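Local coordinates for protein yeast glycogen phosphorylase (Saccharomyces cerevisiae, PDB 1YGP) that belongs to the glycogen phosphorylases, dimeric GT-B carbohydrate phosphorylases that carry a bound pyridoxal-5'-phosphate, at residues Asp599-Met604 against Pro647-Ile652; Glu753-Leu758 against Leu846-Leu851. All blocks are in the same frame, centred on the assembly; numbering follows the deposited sequence.

How the contacts relate
Both contacts lie in the later part of the chain and use the same six-stranded parallel sheet, ordered 688-693, 649-654, 601-606, 710-713, 735-739, 757-759. Following the chain from the N terminus, contact 1 comes first: strand 601-606 runs out, the chain returns through helices 615-634 and 639-645, and strand 649-654 closes the loop beside it. Contact 2 opens about a hundred residues later at the 3-10 turn before 757-759, one of the two outermost strands, and closes when helix 842-856 comes back to it. The two loops follow in series, neither nesting nor crossing. Their centres lie about 18 Å apart, and helix 820-840 touches side chains of both L601 and F757, bridging the two places.

Contact 1. Residues Asp599-Met604 against Pro647-Ile652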
ATOM      1  N   ASP A 599      19.354 -20.953  39.137  1.00 29.27           N
ATOM      2  CA  ASP A 599      18.746 -20.846  40.435  1.00 27.82           C
ATOM      3  C   ASP A 599      17.898 -19.574  40.461  1.00 26.13           C
ATOM      4  O   ASP A 599      17.431 -19.160  41.529  1.00 27.83           O
ATOM      5  CB  ASP A 599      19.877 -20.835  41.460  1.00 32.26           C
ATOM      6  CG  ASP A 599      19.433 -20.856  42.920  1.00 37.85           C
ATOM      7  OD1 ASP A 599      18.751 -21.799  43.338  1.00 36.91           O
ATOM      8  OD2 ASP A 599      19.768 -19.908  43.633  1.00 41.31           O
ATOM      9  N   THR A 600      17.621 -18.944  39.321  1.00 23.92           N
ATOM     10  CA  THR A 600      16.787 -17.760  39.304  1.00 25.61           C
ATOM     11  C   THR A 600      15.387 -18.190  38.881  1.00 26.59           C
ATOM     12  O   THR A 600      15.212 -18.691  37.767  1.00 31.13           O
ATOM     13  CB  THR A 600      17.318 -16.737  38.304  1.00 24.34           C
ATOM     14  OG1 THR A 600      18.690 -16.484  38.575  1.00 29.51           O
ATOM     15  CG2 THR A 600      16.557 -15.443  38.429  1.00 22.62           C
ATOM     16  N   LEU A 601      14.360 -18.039  39.720  1.00 24.66           N
ATOM     17  CA  LEU A 601      13.011 -18.415  39.316  1.00 22.23           C
ATOM     18  C   LEU A 601      12.463 -17.280  38.467  1.00 21.61           C
ATOM     19  O   LEU A 601      12.461 -16.105  38.861  1.00 22.53           O
ATOM     20  CB  LEU A 601      12.056 -18.605  40.502  1.00 19.78           C
ATOM     21  CG  LEU A 601      10.593 -18.958  40.218  1.00 17.36           C
ATOM     22  CD1 LEU A 601      10.397 -20.457  40.116  1.00 17.38           C
ATOM     23  CD2 LEU A 601       9.737 -18.476  41.368  1.00 20.33           C
ATOM     24  N   PHE A 602      12.063 -17.656  37.263  1.00 17.81           N
ATOM     25  CA  PHE A 602      11.407 -16.743  36.366  1.00 16.59           C
ATOM     26  C   PHE A 602       9.907 -16.882  36.608  1.00 14.19           C
ATOM     27  O   PHE A 602       9.287 -17.938  36.425  1.00 15.11           O
ATOM     28  CB  PHE A 602      11.839 -17.118  34.959  1.00 13.10           C
ATOM     29  CG  PHE A 602      13.190 -16.510  34.556  1.00 17.74           C
ATOM     30  CD1 PHE A 602      14.274 -16.448  35.441  1.00 19.11           C
ATOM     31  CD2 PHE A 602      13.356 -16.014  33.259  1.00 16.83           C
ATOM     32  CE1 PHE A 602      15.491 -15.902  35.024  1.00 16.08           C
ATOM     33  CE2 PHE A 602      14.576 -15.473  32.857  1.00 11.65           C
ATOM     34  CZ  PHE A 602      15.641 -15.417  33.737  1.00  7.81           C
ATOM     35  N   ASP A 603       9.326 -15.803  37.086  1.00 12.08           N
ATOM     36  CA  ASP A 603       7.939 -15.774  37.464  1.00 13.67           C
ATOM     37  C   ASP A 603       7.238 -14.753  36.569  1.00 18.29           C
ATOM     38  O   ASP A 603       7.447 -13.544  36.790  1.00 19.35           O
ATOM     39  CB  ASP A 603       7.937 -15.399  38.938  1.00 11.43           C
ATOM     40  CG  ASP A 603       6.617 -15.222  39.665  1.00 17.78           C
ATOM     41  OD1 ASP A 603       5.550 -15.520  39.112  1.00 16.12           O
ATOM     42  OD2 ASP A 603       6.675 -14.767  40.807  1.00 15.16           O
ATOM     43  N   MET A 604       6.410 -15.164  35.577  1.00 12.98           N
ATOM     44  CA  MET A 604       5.756 -14.203  34.707  1.00  6.22           C
ATOM     45  C   MET A 604       4.253 -14.061  34.776  1.00  5.94           C
ATOM     46  O   MET A 604       3.541 -15.033  35.036  1.00  5.58           O
ATOM     47  CB  MET A 604       6.079 -14.448  33.218  1.00  7.02           C
ATOM     48  CG  MET A 604       6.424 -15.799  32.652  1.00  7.51           C
ATOM     49  SD  MET A 604       8.177 -16.236  32.895  1.00 14.77           S
ATOM     50  CE  MET A 604       8.916 -15.968  31.322  1.00  9.09           C
ATOM     51  N   PRO A 647      14.688 -16.188  48.023  1.00 27.84           N
ATOM     52  CA  PRO A 647      15.679 -16.508  47.018  1.00 29.86           C
ATOM     53  C   PRO A 647      15.442 -15.795  45.677  1.00 32.59           C
ATOM     54  O   PRO A 647      14.329 -15.363  45.368  1.00 33.12           O
ATOM     55  CB  PRO A 647      15.603 -18.021  46.971  1.00 27.74           C
ATOM     56  CG  PRO A 647      14.710 -18.448  48.118  1.00 24.29           C
ATOM     57  CD  PRO A 647      13.758 -17.283  48.231  1.00 25.08           C
ATOM     58  N   ARG A 648      16.509 -15.813  44.860  1.00 34.72           N
ATOM     59  CA  ARG A 648      16.633 -15.218  43.528  1.00 32.08           C
ATOM     60  C   ARG A 648      15.498 -15.490  42.533  1.00 30.68           C
ATOM     61  O   ARG A 648      15.241 -16.635  42.115  1.00 28.11           O
ATOM     62  CB  ARG A 648      17.982 -15.694  43.013  1.00 35.08           C
ATOM     63  CG  ARG A 648      18.482 -14.998  41.773  1.00 39.77           C
ATOM     64  CD  ARG A 648      19.978 -15.219  41.593  1.00 47.22           C
ATOM     65  NE  ARG A 648      20.761 -14.195  42.276  1.00 52.13           N
ATOM     66  CZ  ARG A 648      21.461 -14.426  43.393  1.00 53.75           C
ATOM     67  NH1 ARG A 648      21.496 -15.632  43.978  1.00 50.31           N
ATOM     68  NH2 ARG A 648      22.126 -13.405  43.936  1.00 54.58           N
ATOM     69  N   LYS A 649      14.860 -14.385  42.138  1.00 26.12           N
ATOM     70  CA  LYS A 649      13.635 -14.363  41.358  1.00 21.82           C
ATOM     71  C   LYS A 649      13.718 -13.214  40.359  1.00 21.42           C
ATOM     72  O   LYS A 649      14.459 -12.244  40.566  1.00 25.05           O
ATOM     73  CB  LYS A 649      12.473 -14.125  42.312  1.00 20.56           C
ATOM     74  CG  LYS A 649      11.034 -14.396  41.918  1.00 17.79           C
ATOM     75  CD  LYS A 649      10.196 -13.710  42.979  1.00 13.61           C
ATOM     76  CE  LYS A 649       8.734 -14.183  43.070  1.00 17.81           C
ATOM     77  NZ  LYS A 649       8.560 -15.516  43.638  1.00 14.83           N
ATOM     78  N   VAL A 650      12.977 -13.322  39.258  1.00 18.64           N
ATOM     79  CA  VAL A 650      12.811 -12.282  38.250  1.00 10.21           C
ATOM     80  C   VAL A 650      11.318 -12.316  37.967  1.00  7.47           C
ATOM     81  O   VAL A 650      10.767 -13.359  37.563  1.00  2.35           O
ATOM     82  CB  VAL A 650      13.529 -12.574  36.900  1.00 10.80           C
ATOM     83  CG1 VAL A 650      13.239 -11.447  35.935  1.00  4.83           C
ATOM     84  CG2 VAL A 650      15.016 -12.622  37.050  1.00  7.67           C
ATOM     85  N   SER A 651      10.650 -11.213  38.223  1.00  4.84           N
ATOM     86  CA  SER A 651       9.256 -11.107  37.840  1.00 12.92           C
ATOM     87  C   SER A 651       9.160 -10.446  36.455  1.00 17.12           C
ATOM     88  O   SER A 651       9.670  -9.344  36.192  1.00 18.10           O
ATOM     89  CB  SER A 651       8.525 -10.291  38.869  1.00 11.24           C
ATOM     90  OG  SER A 651       8.671 -10.861  40.167  1.00 14.73           O
ATOM     91  N   ILE A 652       8.520 -11.145  35.526  1.00 18.21           N
ATOM     92  CA  ILE A 652       8.376 -10.711  34.150  1.00 16.61           C
ATOM     93  C   ILE A 652       6.927 -10.278  33.955  1.00 16.32           C
ATOM     94  O   ILE A 652       6.010 -11.085  34.146  1.00 19.03           O
ATOM     95  CB  ILE A 652       8.765 -11.907  33.246  1.00 15.45           C
ATOM     96  CG1 ILE A 652      10.226 -12.320  33.446  1.00 15.05           C
ATOM     97  CG2 ILE A 652       8.521 -11.515  31.809  1.00 16.09           C
ATOM     98  CD1 ILE A 652      11.255 -11.322  32.873  1.00 15.76           C
TER
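V650 lays its CB over one face of the F602 ring, offset toward the rim, while its CG2 reaches the ring's CE1 at 3.9 Å. That same methyl meets CG2 of T600 at 3.5 Å; placing it beside its own backbone N (CG1 is anti to that N, chi1 178°) brings it to both partners. R648 crosses T600 with its aliphatic part, CD lying 3.5 Å from OG1, a hydroxyl hydrogen-bonded to the carbonyl of Y596. Farther along, CB of M604 packs on CB of I652, on the sheet face that F602 and V650 share. Beneath these side chains the backbones of 601-604 and 649-652 pair as parallel strands through four hydrogen bonds, L601 N to R648 O, V650 N to L601 O, D603 N to V650 O and I652 N to D603 O, the third nearly straight at 173°. The other face carries L601, K649, D603 and S651. There K649, extended until it bends at chi4 (72°), swings its NZ to 3.5 Å from OD2 of D603, a salt bridge; H831 of helix 820-840 adds a weak hydrogen bond to that oxygen. OD1 of D603 lies near the like-charged E712. The pair forms two neighbouring interior strands of the parallel, Rossmann-like sheet: F602 and M604 pack against helix 562-584 on one face, while the K649-D603 charges on the other probably offset each other in part.

Contact 2. Residues Glu753-Leu758 against Leu846-Leu851; sequences EDNVFL and LKKSVL
Residues 753-755 form a short 3-10 turn that leads toward the outermost strand of the sheet, on which F757 lies, and the helical residues 846-851 approach this turn most closely where the CA of N755 lies 5.4 Å from that of K848. No hydrogen bond joins the two segments, and the contact is made largely by one lysine. K848 runs out straight beyond CG, its CG set beside the backbone N (chi1 -66°), and passes over the end of the turn. Its CG lies 3.5 Å from OD1 of N755, whose ND2 is held by the carbonyl of I751, at the end of the preceding helix. CE then comes 3.5 Å from the backbone O of D754. At the far end NZ approaches CZ of F757 at 3.5 Å, the chain crossing that side chain at about a right angle; the ammonium itself is paired in a salt bridge with E837 of helix 820-840, whose T830 and V834 also touch F757. L851 adds a looser touch, CD1 to N755 OD1 at 4.3 Å. K848 thus links helix 842-856 to the 3-10 turn before strand 757-759, at the margin of the Rossmann-like parallel sheet of a GT-B domain.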
ATOM      1  N   GLU A 753      -4.116 -32.136  40.858  1.00 21.79           N
ATOM      2  CA  GLU A 753      -4.064 -31.061  41.842  1.00 28.89           C
ATOM      3  C   GLU A 753      -2.693 -30.868  42.482  1.00 32.13           C
ATOM      4  O   GLU A 753      -2.239 -29.753  42.731  1.00 33.78           O
ATOM      5  CB  GLU A 753      -5.077 -31.307  42.977  1.00 27.01           C
ATOM      6  N   ASP A 754      -1.964 -31.959  42.661  1.00 33.82           N
ATOM      7  CA  ASP A 754      -0.655 -31.886  43.277  1.00 38.83           C
ATOM      8  C   ASP A 754       0.397 -31.204  42.405  1.00 37.43           C
ATOM      9  O   ASP A 754       1.553 -31.077  42.805  1.00 40.95           O
ATOM     10  CB  ASP A 754      -0.217 -33.319  43.663  1.00 51.23           C
ATOM     11  CG  ASP A 754      -0.417 -34.398  42.592  1.00 64.35           C
ATOM     12  OD1 ASP A 754      -1.534 -34.919  42.468  1.00 69.52           O
ATOM     13  OD2 ASP A 754       0.546 -34.721  41.887  1.00 70.90           O
ATOM     14  N   ASN A 755       0.050 -30.715  41.217  1.00 33.18           N
ATOM     15  CA  ASN A 755       1.046 -30.101  40.363  1.00 27.38           C
ATOM     16  C   ASN A 755       0.790 -28.627  40.111  1.00 25.50           C
ATOM     17  O   ASN A 755       1.542 -27.973  39.389  1.00 28.20           O
ATOM     18  CB  ASN A 755       1.077 -30.880  39.062  1.00 24.73           C
ATOM     19  CG  ASN A 755       1.526 -32.311  39.302  1.00 24.99           C
ATOM     20  OD1 ASN A 755       2.601 -32.583  39.833  1.00 26.16           O
ATOM     21  ND2 ASN A 755       0.727 -33.309  38.964  1.00 21.40           N
ATOM     22  N   VAL A 756      -0.259 -28.028  40.668  1.00 22.91           N
ATOM     23  CA  VAL A 756      -0.544 -26.617  40.443  1.00 23.24           C
ATOM     24  C   VAL A 756      -0.524 -25.947  41.814  1.00 19.97           C
ATOM     25  O   VAL A 756      -0.748 -26.647  42.801  1.00 22.96           O
ATOM     26  CB  VAL A 756      -1.954 -26.377  39.749  1.00 23.29           C
ATOM     27  CG1 VAL A 756      -1.967 -26.965  38.346  1.00 22.20           C
ATOM     28  CG2 VAL A 756      -3.063 -27.046  40.522  1.00 28.55           C
ATOM     29  N   PHE A 757      -0.242 -24.644  41.945  1.00 17.15           N
ATOM     30  CA  PHE A 757      -0.226 -23.960  43.229  1.00 17.90           C
ATOM     31  C   PHE A 757      -1.457 -23.087  43.262  1.00 19.49           C
ATOM     32  O   PHE A 757      -1.448 -22.002  42.675  1.00 24.79           O
ATOM     33  CB  PHE A 757       1.001 -23.082  43.378  1.00 16.80           C
ATOM     34  CG  PHE A 757       2.286 -23.880  43.417  1.00 17.84           C
ATOM     35  CD1 PHE A 757       2.861 -24.347  42.234  1.00 21.38           C
ATOM     36  CD2 PHE A 757       2.882 -24.153  44.637  1.00 15.98           C
ATOM     37  CE1 PHE A 757       4.036 -25.094  42.278  1.00 22.76           C
ATOM     38  CE2 PHE A 757       4.055 -24.897  44.671  1.00 18.37           C
ATOM     39  CZ  PHE A 757       4.633 -25.369  43.500  1.00 21.10           C
ATOM     40  N   LEU A 758      -2.554 -23.560  43.853  1.00 15.01           N
ATOM     41  CA  LEU A 758      -3.771 -22.779  43.871  1.00  9.33           C
ATOM     42  C   LEU A 758      -3.904 -22.088  45.208  1.00  9.96           C
ATOM     43  O   LEU A 758      -3.311 -22.545  46.185  1.00 14.09           O
ATOM     44  CB  LEU A 758      -4.928 -23.696  43.603  1.00  7.14           C
ATOM     45  CG  LEU A 758      -4.840 -24.443  42.267  1.00 11.14           C
ATOM     46  CD1 LEU A 758      -5.911 -25.531  42.208  1.00  6.67           C
ATOM     47  CD2 LEU A 758      -4.953 -23.442  41.128  1.00  7.40           C
ATOM     48  N   LEU A 846      10.948 -30.519  38.910  1.00 25.76           N
ATOM     49  CA  LEU A 846      11.087 -31.098  37.589  1.00 25.19           C
ATOM     50  C   LEU A 846      10.088 -32.218  37.313  1.00 25.18           C
ATOM     51  O   LEU A 846       9.618 -32.394  36.187  1.00 26.16           O
ATOM     52  CB  LEU A 846      12.540 -31.561  37.470  1.00 24.99           C
ATOM     53  CG  LEU A 846      13.580 -30.670  36.708  1.00 26.41           C
ATOM     54  CD1 LEU A 846      13.196 -29.198  36.647  1.00 19.45           C
ATOM     55  CD2 LEU A 846      14.907 -30.817  37.426  1.00 25.60           C
ATOM     56  N   LYS A 847       9.666 -32.945  38.338  1.00 24.94           N
ATOM     57  CA  LYS A 847       8.666 -33.975  38.178  1.00 21.02           C
ATOM     58  C   LYS A 847       7.356 -33.287  37.902  1.00 20.30           C
ATOM     59  O   LYS A 847       6.632 -33.757  37.032  1.00 27.84           O
ATOM     60  CB  LYS A 847       8.515 -34.812  39.440  1.00 22.64           C
ATOM     61  N   LYS A 848       7.036 -32.163  38.536  1.00 20.23           N
ATOM     62  CA  LYS A 848       5.788 -31.450  38.255  1.00 24.08           C
ATOM     63  C   LYS A 848       5.718 -30.962  36.811  1.00 22.46           C
ATOM     64  O   LYS A 848       4.698 -31.090  36.131  1.00 21.12           O
ATOM     65  CB  LYS A 848       5.643 -30.252  39.161  1.00 30.49           C
ATOM     66  CG  LYS A 848       5.479 -30.678  40.609  1.00 39.24           C
ATOM     67  CD  LYS A 848       5.317 -29.473  41.515  1.00 40.35           C
ATOM     68  CE  LYS A 848       4.875 -30.009  42.851  1.00 40.17           C
ATOM     69  NZ  LYS A 848       4.461 -28.902  43.681  1.00 46.88           N
ATOM     70  N   SER A 849       6.844 -30.460  36.310  1.00 21.47           N
ATOM     71  CA  SER A 849       6.978 -30.013  34.939  1.00 18.19           C
ATOM     72  C   SER A 849       6.795 -31.155  33.925  1.00 18.84           C
ATOM     73  O   SER A 849       6.001 -31.007  32.981  1.00 20.48           O
ATOM     74  CB  SER A 849       8.350 -29.359  34.837  1.00 12.87           C
ATOM     75  OG  SER A 849       8.586 -28.796  33.559  1.00 17.88           O
ATOM     76  N   VAL A 850       7.456 -32.321  34.092  1.00 19.75           N
ATOM     77  CA  VAL A 850       7.348 -33.453  33.156  1.00 14.70           C
ATOM     78  C   VAL A 850       5.928 -33.970  33.161  1.00 16.52           C
ATOM     79  O   VAL A 850       5.329 -34.207  32.113  1.00 14.86           O
ATOM     80  CB  VAL A 850       8.298 -34.616  33.531  1.00  9.69           C
ATOM     81  CG1 VAL A 850       8.112 -35.767  32.572  1.00  6.64           C
ATOM     82  CG2 VAL A 850       9.762 -34.188  33.378  1.00  8.99           C
ATOM     83  N   LEU A 851       5.339 -34.117  34.337  1.00 19.44           N
ATOM     84  CA  LEU A 851       3.969 -34.555  34.408  1.00 19.25           C
ATOM     85  C   LEU A 851       3.045 -33.537  33.762  1.00 20.45           C
ATOM     86  O   LEU A 851       2.119 -33.988  33.070  1.00 27.77           O
ATOM     87  CB  LEU A 851       3.621 -34.799  35.865  1.00 16.44           C
ATOM     88  CG  LEU A 851       4.309 -36.043  36.424  1.00 16.57           C
ATOM     89  CD1 LEU A 851       4.059 -36.084  37.907  1.00 13.06           C
ATOM     90  CD2 LEU A 851       3.839 -37.303  35.700  1.00  7.64           C
TER